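Glutathionyl-hydroquinone reductase PcpF (Sphingobium chlorophenolicum, PDB 4FQU) reduces glutathionyl-hydroquinones, including chlorinated ones, to hydroquinones with glutathione, a step in the breakdown of the pollutant pentachlorophenol. Local coordinates at residues L3-W9 / P114-V120; F51-H57 / T275-A281; N84-L89 / A102-V108. One frame throughout, in Å; residues are numbered along the deposited sequence.

Interaction 1. Residues L3-W9 / P114-V120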
loop_
_atom_site.group_PDB
_atom_site.type_symbol
_atom_site.label_atom_id
_atom_site.label_comp_id
_atom_site.label_asym_id
_atom_site.label_seq_id
_atom_site.Cartn_x
_atom_site.Cartn_y
_atom_site.Cartn_z
ATOM N N LEU A 3 -22.879 15.533 1.886
ATOM C CA LEU A 3 -24.106 15.202 2.588
ATOM C C LEU A 3 -25.281 15.880 1.912
ATOM O O LEU A 3 -25.132 16.836 1.153
ATOM C CB LEU A 3 -24.074 15.689 4.029
ATOM C CG LEU A 3 -23.035 15.166 5.000
ATOM C CD1 LEU A 3 -23.380 15.667 6.346
ATOM C CD2 LEU A 3 -23.017 13.679 5.029
ATOM N N LEU A 4 -26.471 15.390 2.181
ATOM C CA LEU A 4 -27.625 16.157 1.783
ATOM C C LEU A 4 -28.000 16.987 2.986
ATOM O O LEU A 4 -28.195 16.468 4.072
ATOM C CB LEU A 4 -28.777 15.266 1.310
ATOM C CG LEU A 4 -28.729 14.927 -0.179
ATOM C CD1 LEU A 4 -29.929 14.106 -0.544
ATOM C CD2 LEU A 4 -28.719 16.180 -1.028
ATOM N N ILE A 5 -28.091 18.295 2.817
ATOM C CA ILE A 5 -28.349 19.136 3.982
ATOM C C ILE A 5 -29.764 19.638 4.076
ATOM O O ILE A 5 -30.349 19.565 5.135
ATOM C CB ILE A 5 -27.383 20.298 4.113
ATOM C CG1 ILE A 5 -26.912 20.361 5.557
ATOM C CG2 ILE A 5 -28.025 21.574 3.552
ATOM C CD1 ILE A 5 -26.212 19.120 5.966
ATOM N N ASP A 6 -30.352 20.140 3.011
ATOM C CA ASP A 6 -31.757 20.411 3.180
ATOM C C ASP A 6 -32.320 20.088 1.836
ATOM O O ASP A 6 -33.097 20.836 1.281
ATOM C CB ASP A 6 -32.019 21.869 3.620
ATOM C CG ASP A 6 -32.215 22.038 5.163
ATOM O OD1 ASP A 6 -31.539 22.880 5.806
ATOM O OD2 ASP A 6 -33.077 21.359 5.744
ATOM N N GLY A 7 -31.920 18.949 1.304
ATOM C CA GLY A 7 -32.242 18.623 -0.063
ATOM C C GLY A 7 -31.159 19.244 -0.944
ATOM O O GLY A 7 -31.234 19.251 -2.191
ATOM N N VAL A 8 -30.135 19.795 -0.314
ATOM C CA VAL A 8 -29.121 20.355 -1.152
ATOM C C VAL A 8 -27.844 19.616 -0.967
ATOM O O VAL A 8 -27.520 19.213 0.128
ATOM C CB VAL A 8 -28.933 21.799 -0.845
ATOM C CG1 VAL A 8 -27.701 22.344 -1.564
ATOM C CG2 VAL A 8 -30.157 22.515 -1.281
ATOM N N TRP A 9 -27.093 19.434 -2.031
ATOM C CA TRP A 9 -25.928 18.606 -1.880
ATOM C C TRP A 9 -24.752 19.446 -1.440
ATOM O O TRP A 9 -24.459 20.454 -2.051
ATOM C CB TRP A 9 -25.627 17.834 -3.166
ATOM C CG TRP A 9 -24.360 17.039 -3.067
ATOM C CD1 TRP A 9 -23.155 17.345 -3.619
ATOM C CD2 TRP A 9 -24.170 15.841 -2.339
ATOM N NE1 TRP A 9 -22.230 16.400 -3.289
ATOM C CE2 TRP A 9 -22.836 15.460 -2.507
ATOM C CE3 TRP A 9 -25.005 15.040 -1.572
ATOM C CZ2 TRP A 9 -22.327 14.335 -1.953
ATOM C CZ3 TRP A 9 -24.500 13.927 -1.023
ATOM C CH2 TRP A 9 -23.168 13.585 -1.206
ATOM N N PRO A 114 -37.901 15.972 -0.309
ATOM C CA PRO A 114 -37.175 17.074 -0.921
ATOM C C PRO A 114 -36.272 17.846 0.006
ATOM O O PRO A 114 -35.383 18.578 -0.476
ATOM C CB PRO A 114 -38.299 17.955 -1.416
ATOM C CG PRO A 114 -39.330 17.016 -1.762
ATOM C CD PRO A 114 -39.336 16.127 -0.557
ATOM N N THR A 115 -36.455 17.676 1.307
ATOM C CA THR A 115 -35.628 18.412 2.248
ATOM C C THR A 115 -34.662 17.504 2.988
ATOM O O THR A 115 -33.947 17.957 3.868
ATOM C CB THR A 115 -36.504 19.166 3.242
ATOM O OG1 THR A 115 -37.527 18.281 3.739
ATOM C CG2 THR A 115 -37.143 20.336 2.542
ATOM N N TYR A 116 -34.654 16.226 2.629
ATOM C CA TYR A 116 -33.827 15.217 3.279
ATOM C C TYR A 116 -32.474 15.705 3.783
ATOM O O TYR A 116 -31.689 16.275 3.043
ATOM C CB TYR A 116 -33.613 14.037 2.339
ATOM C CG TYR A 116 -32.704 12.964 2.885
ATOM C CD1 TYR A 116 -33.194 11.933 3.694
ATOM C CD2 TYR A 116 -31.362 12.955 2.592
ATOM C CE1 TYR A 116 -32.358 10.922 4.203
ATOM C CE2 TYR A 116 -30.532 11.939 3.096
ATOM C CZ TYR A 116 -31.038 10.935 3.897
ATOM O OH TYR A 116 -30.198 9.955 4.367
ATOM N N THR A 117 -32.197 15.455 5.055
ATOM C CA THR A 117 -30.871 15.708 5.593
ATOM C C THR A 117 -30.238 14.411 6.021
ATOM O O THR A 117 -30.715 13.797 6.969
ATOM C CB THR A 117 -30.940 16.552 6.857
ATOM O OG1 THR A 117 -31.883 17.625 6.681
ATOM C CG2 THR A 117 -29.550 17.054 7.202
ATOM N N GLY A 118 -29.172 13.995 5.359
ATOM C CA GLY A 118 -28.414 12.878 5.875
ATOM C C GLY A 118 -27.358 12.403 4.934
ATOM O O GLY A 118 -27.014 13.107 3.982
ATOM N N ARG A 119 -26.814 11.214 5.154
ATOM C CA ARG A 119 -25.856 10.781 4.143
ATOM C C ARG A 119 -26.595 10.194 2.942
ATOM O O ARG A 119 -27.788 9.932 3.011
ATOM C CB ARG A 119 -24.798 9.857 4.706
ATOM C CG ARG A 119 -24.571 10.057 6.173
ATOM C CD ARG A 119 -23.582 9.043 6.642
ATOM N NE ARG A 119 -22.429 9.129 5.782
ATOM C CZ ARG A 119 -21.727 8.084 5.378
ATOM N NH1 ARG A 119 -22.076 6.851 5.789
ATOM N NH2 ARG A 119 -20.680 8.302 4.568
ATOM N N VAL A 120 -25.905 10.074 1.818
ATOM C CA VAL A 120 -26.531 9.596 0.579
ATOM C C VAL A 120 -25.733 8.394 0.131
ATOM O O VAL A 120 -24.736 8.571 -0.605
ATOM C CB VAL A 120 -26.521 10.652 -0.598
ATOM C CG1 VAL A 120 -27.126 10.046 -1.826
ATOM C CG2 VAL A 120 -27.306 11.908 -0.255
#

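Interaction 2. Residues F51-H57 / T275-A281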
loop_
_atom_site.group_PDB
_atom_site.type_symbol
_atom_site.label_atom_id
_atom_site.label_comp_id
_atom_site.label_asym_id
_atom_site.label_seq_id
_atom_site.Cartn_x
_atom_site.Cartn_y
_atom_site.Cartn_z
ATOM N N PHE A 51 -20.388 -1.656 -7.833
ATOM C CA PHE A 51 -19.409 -2.705 -7.737
ATOM C C PHE A 51 -18.322 -2.359 -6.708
ATOM O O PHE A 51 -17.586 -3.252 -6.254
ATOM C CB PHE A 51 -18.819 -3.000 -9.116
ATOM C CG PHE A 51 -19.610 -3.996 -9.917
ATOM C CD1 PHE A 51 -19.734 -5.300 -9.504
ATOM C CD2 PHE A 51 -20.230 -3.636 -11.077
ATOM C CE1 PHE A 51 -20.473 -6.211 -10.256
ATOM C CE2 PHE A 51 -20.958 -4.544 -11.794
ATOM C CZ PHE A 51 -21.066 -5.814 -11.404
ATOM N N ALA A 52 -18.226 -1.082 -6.327
ATOM C CA ALA A 52 -17.141 -0.668 -5.453
ATOM C C ALA A 52 -17.457 -1.013 -4.005
ATOM O O ALA A 52 -16.663 -1.710 -3.348
ATOM C CB ALA A 52 -16.889 0.779 -5.618
ATOM N N CYS A 53 -18.620 -0.539 -3.533
ATOM C CA CYS A 53 -19.118 -0.707 -2.161
ATOM C C CYS A 53 -19.198 -2.155 -1.706
ATOM O O CYS A 53 -19.920 -2.937 -2.312
ATOM C CB CYS A 53 -20.536 -0.170 -2.129
ATOM S SG CYS A 53 -20.974 0.513 -0.620
ATOM N N PRO A 54 -18.487 -2.532 -0.629
ATOM C CA PRO A 54 -18.606 -3.914 -0.146
ATOM C C PRO A 54 -19.892 -4.090 0.658
ATOM O O PRO A 54 -20.287 -5.190 1.017
ATOM C CB PRO A 54 -17.413 -4.051 0.767
ATOM C CG PRO A 54 -17.289 -2.729 1.341
ATOM C CD PRO A 54 -17.605 -1.745 0.239
ATOM N N TRP A 55 -20.562 -2.987 0.946
ATOM C CA TRP A 55 -21.793 -3.079 1.698
ATOM C C TRP A 55 -22.830 -3.404 0.660
ATOM O O TRP A 55 -23.719 -4.200 0.927
ATOM C CB TRP A 55 -22.156 -1.765 2.416
ATOM C CG TRP A 55 -21.047 -1.197 3.253
ATOM C CD1 TRP A 55 -20.239 -0.138 2.933
ATOM C CD2 TRP A 55 -20.589 -1.676 4.523
ATOM N NE1 TRP A 55 -19.303 0.059 3.924
ATOM C CE2 TRP A 55 -19.502 -0.871 4.908
ATOM C CE3 TRP A 55 -20.963 -2.724 5.340
ATOM C CZ2 TRP A 55 -18.813 -1.070 6.069
ATOM C CZ3 TRP A 55 -20.270 -2.915 6.493
ATOM C CH2 TRP A 55 -19.201 -2.095 6.847
ATOM N N ALA A 56 -22.723 -2.799 -0.527
ATOM C CA ALA A 56 -23.738 -3.058 -1.554
ATOM C C ALA A 56 -23.554 -4.467 -2.102
ATOM O O ALA A 56 -24.543 -5.184 -2.419
ATOM C CB ALA A 56 -23.685 -2.041 -2.671
ATOM N N HIS A 57 -22.290 -4.879 -2.184
ATOM C CA HIS A 57 -21.983 -6.246 -2.580
ATOM C C HIS A 57 -22.817 -7.237 -1.800
ATOM O O HIS A 57 -23.261 -8.227 -2.345
ATOM C CB HIS A 57 -20.523 -6.553 -2.336
ATOM C CG HIS A 57 -19.986 -7.644 -3.203
ATOM N ND1 HIS A 57 -18.644 -7.945 -3.262
ATOM C CD2 HIS A 57 -20.608 -8.500 -4.045
ATOM C CE1 HIS A 57 -18.462 -8.938 -4.110
ATOM N NE2 HIS A 57 -19.636 -9.295 -4.596
ATOM N N THR A 275 -21.006 -11.051 -9.484
ATOM C CA THR A 275 -21.212 -9.858 -8.679
ATOM C C THR A 275 -19.893 -9.194 -8.308
ATOM O O THR A 275 -19.877 -8.161 -7.637
ATOM C CB THR A 275 -22.069 -10.109 -7.412
ATOM O OG1 THR A 275 -21.404 -11.000 -6.524
ATOM C CG2 THR A 275 -23.432 -10.685 -7.767
ATOM N N ILE A 276 -18.782 -9.782 -8.748
ATOM C CA ILE A 276 -17.462 -9.247 -8.425
ATOM C C ILE A 276 -16.919 -8.422 -9.570
ATOM O O ILE A 276 -17.042 -8.813 -10.693
ATOM C CB ILE A 276 -16.449 -10.351 -8.130
ATOM C CG1 ILE A 276 -16.940 -11.242 -6.988
ATOM C CG2 ILE A 276 -15.111 -9.728 -7.824
ATOM C CD1 ILE A 276 -16.102 -12.434 -6.728
ATOM N N ASN A 277 -16.333 -7.267 -9.312
ATOM C CA ASN A 277 -15.683 -6.578 -10.405
ATOM C C ASN A 277 -14.561 -5.778 -9.801
ATOM O O ASN A 277 -14.708 -4.623 -9.420
ATOM C CB ASN A 277 -16.672 -5.734 -11.228
ATOM C CG ASN A 277 -15.996 -5.007 -12.397
ATOM O OD1 ASN A 277 -14.860 -4.556 -12.267
ATOM N ND2 ASN A 277 -16.695 -4.892 -13.539
ATOM N N LEU A 278 -13.434 -6.441 -9.670
ATOM C CA LEU A 278 -12.309 -5.873 -8.967
ATOM C C LEU A 278 -11.688 -4.704 -9.720
ATOM O O LEU A 278 -11.191 -3.793 -9.103
ATOM C CB LEU A 278 -11.287 -6.967 -8.697
ATOM C CG LEU A 278 -11.029 -7.360 -7.248
ATOM C CD1 LEU A 278 -12.257 -7.302 -6.430
ATOM C CD2 LEU A 278 -10.352 -8.724 -7.147
ATOM N N ARG A 279 -11.728 -4.703 -11.045
ATOM C CA ARG A 279 -11.230 -3.559 -11.796
ATOM C C ARG A 279 -11.948 -2.336 -11.267
ATOM O O ARG A 279 -11.327 -1.359 -10.852
ATOM C CB ARG A 279 -11.502 -3.720 -13.284
ATOM C CG ARG A 279 -10.735 -2.793 -14.155
ATOM C CD ARG A 279 -10.959 -2.976 -15.666
ATOM N NE ARG A 279 -10.834 -4.359 -16.115
ATOM C CZ ARG A 279 -11.159 -4.813 -17.326
ATOM N NH1 ARG A 279 -11.631 -3.999 -18.249
ATOM N NH2 ARG A 279 -11.012 -6.100 -17.604
ATOM N N HIS A 280 -13.269 -2.402 -11.261
ATOM C CA HIS A 280 -14.090 -1.309 -10.800
ATOM C C HIS A 280 -13.808 -0.905 -9.370
ATOM O O HIS A 280 -13.575 0.254 -9.098
ATOM C CB HIS A 280 -15.531 -1.725 -10.918
ATOM C CG HIS A 280 -16.525 -0.615 -10.742
ATOM N ND1 HIS A 280 -17.179 -0.024 -11.809
ATOM C CD2 HIS A 280 -17.018 -0.034 -9.618
ATOM C CE1 HIS A 280 -18.022 0.883 -11.342
ATOM N NE2 HIS A 280 -17.946 0.894 -10.021
ATOM N N ALA A 281 -13.826 -1.840 -8.436
ATOM C CA ALA A 281 -13.510 -1.460 -7.058
ATOM C C ALA A 281 -12.143 -0.772 -6.958
ATOM O O ALA A 281 -12.023 0.359 -6.478
ATOM C CB ALA A 281 -13.569 -2.656 -6.142
HETATM O O HOH W 1 -19.519 -5.647 -5.590
#

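Interaction 3. Residues N84-L89 / A102-V108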
loop_
_atom_site.group_PDB
_atom_site.type_symbol
_atom_site.label_atom_id
_atom_site.label_comp_id
_atom_site.label_asym_id
_atom_site.label_seq_id
_atom_site.Cartn_x
_atom_site.Cartn_y
_atom_site.Cartn_z
ATOM N N ASN A 84 -20.061 15.329 -6.369
ATOM C CA ASN A 84 -21.472 14.988 -6.200
ATOM C C ASN A 84 -21.670 13.613 -5.570
ATOM O O ASN A 84 -22.771 13.132 -5.412
ATOM C CB ASN A 84 -22.226 15.081 -7.532
ATOM C CG ASN A 84 -22.058 16.443 -8.228
ATOM O OD1 ASN A 84 -21.132 16.616 -9.014
ATOM N ND2 ASN A 84 -22.969 17.398 -7.957
ATOM N N GLY A 85 -20.603 12.963 -5.174
ATOM C CA GLY A 85 -20.779 11.632 -4.636
ATOM C C GLY A 85 -21.196 10.621 -5.684
ATOM O O GLY A 85 -20.943 10.785 -6.877
ATOM N N TRP A 86 -21.819 9.546 -5.240
ATOM C CA TRP A 86 -22.156 8.492 -6.166
ATOM C C TRP A 86 -23.050 9.066 -7.245
ATOM O O TRP A 86 -24.026 9.730 -6.937
ATOM C CB TRP A 86 -22.902 7.392 -5.440
ATOM C CG TRP A 86 -22.138 6.606 -4.406
ATOM C CD1 TRP A 86 -22.452 6.492 -3.103
ATOM C CD2 TRP A 86 -20.980 5.774 -4.616
ATOM N NE1 TRP A 86 -21.550 5.664 -2.473
ATOM C CE2 TRP A 86 -20.642 5.210 -3.387
ATOM C CE3 TRP A 86 -20.192 5.471 -5.719
ATOM C CZ2 TRP A 86 -19.570 4.348 -3.230
ATOM C CZ3 TRP A 86 -19.094 4.607 -5.543
ATOM C CH2 TRP A 86 -18.805 4.070 -4.315
ATOM N N THR A 87 -22.718 8.778 -8.501
ATOM C CA THR A 87 -23.330 9.385 -9.680
ATOM C C THR A 87 -23.706 8.266 -10.648
ATOM O O THR A 87 -23.181 7.164 -10.560
ATOM C CB THR A 87 -22.329 10.300 -10.418
ATOM O OG1 THR A 87 -22.325 9.957 -11.790
ATOM C CG2 THR A 87 -20.928 10.013 -10.025
ATOM N N PHE A 88 -24.615 8.544 -11.573
ATOM C CA PHE A 88 -24.914 7.617 -12.653
ATOM C C PHE A 88 -24.360 8.116 -13.992
ATOM O O PHE A 88 -24.920 7.857 -15.039
ATOM C CB PHE A 88 -26.420 7.452 -12.773
ATOM C CG PHE A 88 -27.063 6.903 -11.542
ATOM C CD1 PHE A 88 -26.895 5.581 -11.197
ATOM C CD2 PHE A 88 -27.842 7.701 -10.726
ATOM C CE1 PHE A 88 -27.469 5.069 -10.071
ATOM C CE2 PHE A 88 -28.428 7.187 -9.591
ATOM C CZ PHE A 88 -28.235 5.862 -9.268
ATOM N N LEU A 89 -23.281 8.877 -13.967
ATOM C CA LEU A 89 -22.744 9.432 -15.199
ATOM C C LEU A 89 -22.107 8.285 -15.900
ATOM O O LEU A 89 -21.621 7.367 -15.259
ATOM C CB LEU A 89 -21.690 10.503 -14.927
ATOM C CG LEU A 89 -22.114 11.712 -14.074
ATOM C CD1 LEU A 89 -20.927 12.567 -13.720
ATOM C CD2 LEU A 89 -23.210 12.563 -14.716
ATOM N N ALA A 102 -31.949 9.889 -12.667
ATOM C CA ALA A 102 -31.126 10.787 -11.876
ATOM C C ALA A 102 -29.732 10.787 -12.405
ATOM O O ALA A 102 -29.260 9.748 -12.844
ATOM C CB ALA A 102 -31.108 10.315 -10.459
ATOM N N ASP A 103 -29.058 11.931 -12.350
ATOM C CA ASP A 103 -27.646 11.966 -12.705
ATOM C C ASP A 103 -26.843 11.540 -11.480
ATOM O O ASP A 103 -25.843 10.816 -11.582
ATOM C CB ASP A 103 -27.195 13.358 -13.141
ATOM C CG ASP A 103 -27.949 13.892 -14.351
ATOM O OD1 ASP A 103 -27.530 13.593 -15.489
ATOM O OD2 ASP A 103 -28.940 14.654 -14.161
ATOM N N TYR A 104 -27.306 11.983 -10.317
ATOM C CA TYR A 104 -26.608 11.753 -9.067
ATOM C C TYR A 104 -27.439 10.934 -8.089
ATOM O O TYR A 104 -28.657 11.107 -8.018
ATOM C CB TYR A 104 -26.319 13.090 -8.440
ATOM C CG TYR A 104 -25.634 14.023 -9.374
ATOM C CD1 TYR A 104 -24.447 13.663 -9.953
ATOM C CD2 TYR A 104 -26.167 15.261 -9.677
ATOM C CE1 TYR A 104 -23.791 14.508 -10.816
ATOM C CE2 TYR A 104 -25.528 16.110 -10.544
ATOM C CZ TYR A 104 -24.323 15.736 -11.122
ATOM O OH TYR A 104 -23.611 16.558 -12.002
ATOM N N LEU A 105 -26.783 10.057 -7.322
ATOM C CA LEU A 105 -27.484 9.220 -6.340
ATOM C C LEU A 105 -28.262 10.069 -5.390
ATOM O O LEU A 105 -29.389 9.752 -5.096
ATOM C CB LEU A 105 -26.543 8.293 -5.577
ATOM C CG LEU A 105 -27.090 7.302 -4.530
ATOM C CD1 LEU A 105 -27.942 6.232 -5.128
ATOM C CD2 LEU A 105 -25.908 6.659 -3.785
ATOM N N TYR A 106 -27.663 11.166 -4.927
ATOM C CA TYR A 106 -28.378 12.112 -4.053
ATOM C C TYR A 106 -29.768 12.488 -4.580
ATOM O O TYR A 106 -30.689 12.629 -3.800
ATOM C CB TYR A 106 -27.525 13.334 -3.635
ATOM C CG TYR A 106 -27.286 14.484 -4.621
ATOM C CD1 TYR A 106 -28.319 15.261 -5.089
ATOM C CD2 TYR A 106 -26.001 14.819 -5.026
ATOM C CE1 TYR A 106 -28.092 16.320 -5.950
ATOM C CE2 TYR A 106 -25.765 15.860 -5.903
ATOM C CZ TYR A 106 -26.821 16.603 -6.353
ATOM O OH TYR A 106 -26.604 17.637 -7.220
ATOM N N GLN A 107 -29.944 12.603 -5.892
ATOM C CA GLN A 107 -31.282 12.848 -6.452
ATOM C C GLN A 107 -32.309 11.723 -6.214
ATOM O O GLN A 107 -33.508 11.954 -6.431
ATOM C CB GLN A 107 -31.231 13.114 -7.965
ATOM C CG GLN A 107 -30.659 14.412 -8.388
ATOM C CD GLN A 107 -30.175 14.356 -9.793
ATOM O OE1 GLN A 107 -29.450 13.438 -10.177
ATOM N NE2 GLN A 107 -30.588 15.319 -10.592
ATOM N N VAL A 108 -31.867 10.516 -5.833
ATOM C CA VAL A 108 -32.803 9.449 -5.522
ATOM C C VAL A 108 -33.405 9.753 -4.165
ATOM O O VAL A 108 -34.624 9.730 -4.000
ATOM C CB VAL A 108 -32.161 8.053 -5.482
ATOM C CG1 VAL A 108 -33.198 7.002 -5.090
ATOM C CG2 VAL A 108 -31.567 7.692 -6.823
#

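Interaction 1. Residues L3-W9 / P114-V120
Leu-4 is held by its backbone against Gly-118 while its side chain reaches between Tyr-116 and Val-120. Its N donates to Gly-118 O (3.0 Å, nearly straight at 163°), and its O takes the N-H of Gly-118 in return, forming a single antiparallel hydrogen-bonded pair. Glycine is consistent with this place, where the hydroxyl of Tyr-116 lies close by. The isobutyl group of Leu-4, with CG anti to the carbonyl carbon, sends CD1 to Tyr-116 CD2 (3.6 Å) and crosses that side chain at about a right angle, while its CG rests against Val-120 CG2. The same valine methyl lies at the edge of the Trp-9 ring, near its plane, with CG2 to CZ3 at 3.5 Å. The phenol of Tyr-116 runs forward along its own segment: CG is anti to the backbone N (chi1 177°), and OH donates to Arg-119 O at 2.8 Å, in the carbonyl plane, which fixes the far end of the ring. Beside the bridge, Thr-117 OG1 donates to Ile-5 O (2.9 Å) from above the carbonyl plane, a job for a short hydroxyl side chain. Gly-7, at a positive phi (86°) that glycine adopts readily, gives its N-H to Tyr-116 O at 3.2 Å. Arg-119 and Val-120 belong to the probable glutathione site, and the N-terminal turn packs against the loop that carries them. The turn joins strands 3-4 and 9-10 of a small hairpin; Leu-4 and Val-120 also pack on Tyr-106 and Tyr-109 of helix 106-112, and the loop 114-120 leads from that helix toward strand 124-127.

Interaction 2. Residues F51-H57 / T275-A281
Thr-275 OG1 is gripped twice: it accepts from His-57 NE2 (3.1 Å, 142° at the hydrogen) and is also hydrogen-bonded to Val-272 O. It lies in the plane of the imidazole, at the ring's edge, though the bond is clearly bent; CG anti to the backbone N swings the ring of His-57 out to meet it. A water donates to Phe-51 O (3.1 Å) and to Thr-275 O, joining the two backbones. Asn-277 CB sits over one face of the Phe-51 ring, 3.8 Å from the centroid, and Thr-275 O approaches the ring edge at CE1. Phe-51 CB lies over the imidazole face of His-280, 3.9 Å from that centroid, and the edge of Phe-51 turns toward this face, planes 63° apart; Asp-93 OD1 holds His-280 ND1. Asn-277 is the N-cap of helix 278-287: its OD1 accepts from His-280 N (2.9 Å), a role its short amide fits well. Ala-52 and Ala-281, both small, let the backbones close to 4.0 Å between their CA atoms. The contact joins the loop after strand 45-49 and the first turn of helix 54-65, in the thioredoxin-like domain and holding the probable nucleophile Cys-53, to the helical C-terminal domain. Arg-237 bonds Phe-51 O, Ala-52 O and His-57 ND1, consistent with a neutral His-57 protonated on NE2. These bonds and His-57 to Thr-275 make the domain junction directional.

Interaction 3. Residues N84-L89 / A102-V108
Phe-88 N donates to Asp-103 O almost in line (2.6 Å, 175°), and Leu-105 N donates to Trp-86 O (2.8 Å), so the two segments exchange one backbone bond in each direction on either side of the Thr-87 and Tyr-104 pair. Several further polar groups have partners. Gln-107 curls its side chain back to the loop residues just before its helix, where OE1 accepts from Tyr-104 N at 2.6 Å and, weakly, from Asp-103 N; a long amide can reach back in this way. Outside the pair, Asp-97 takes the N-H of Ala-102, while Asn-78 bonds to Leu-89 O through its ND2 and to Thr-87 through its backbone. These bonds pin the long connection between strand 73-76 and helix 106-112 in the thioredoxin-like domain of this glutathione transferase relative, and the loop carries Trp-86, a probable glutathione-binding residue whose ring stacks on His-284 of the C-terminal domain. The side chains pack about this frame. The amide of Asn-84 lies stacked on Tyr-104, the planes only 6° apart, with CB 3.9 Å from the ring centroid; Asp-103 CB covers the opposite face. The ND2 of Asn-84 meets Tyr-106 at its ring edge. Trp-86 and Leu-105 lie side by side and point the same way, with Leu-105 CG anti to its N (chi1 -178°), which brings CD2 to Trp-86 CB (3.5 Å). Phe-88, an apolar plate suited to a buried place, turns toward the second segment: its CD2 approaches Ala-102 CB, its CZ faces Leu-105 CD1, and its edge meets Val-108 CG2 at 4.2 Å from CE2. Leu-105 reaches on to Ile-122 and Ile-124, Val-108 to Trp-126 of strand 124-127.

From the N terminus, the turn 3-9 pairs with residues 114-120, and interaction 1 closes a loop of about a hundred residues that holds strands 45-49 and 73-76 and helices 54-65 and 106-112. Interaction 3, between 84-89 and 102-108, is a short closure nested within it, and the two touch where Trp-9 and Val-120 meet Tyr-106. Segment 51-57 lies inside that first loop but pairs with 275-281 far beyond it, so interaction 2 crosses interaction 1; its own loop also encloses interaction 3, met at Ala-52 and Trp-86. Interaction 1 ties the N-terminal hairpin onto the thioredoxin-like half, interaction 3 braces that half's long connection, and interaction 2 joins it to the helical half.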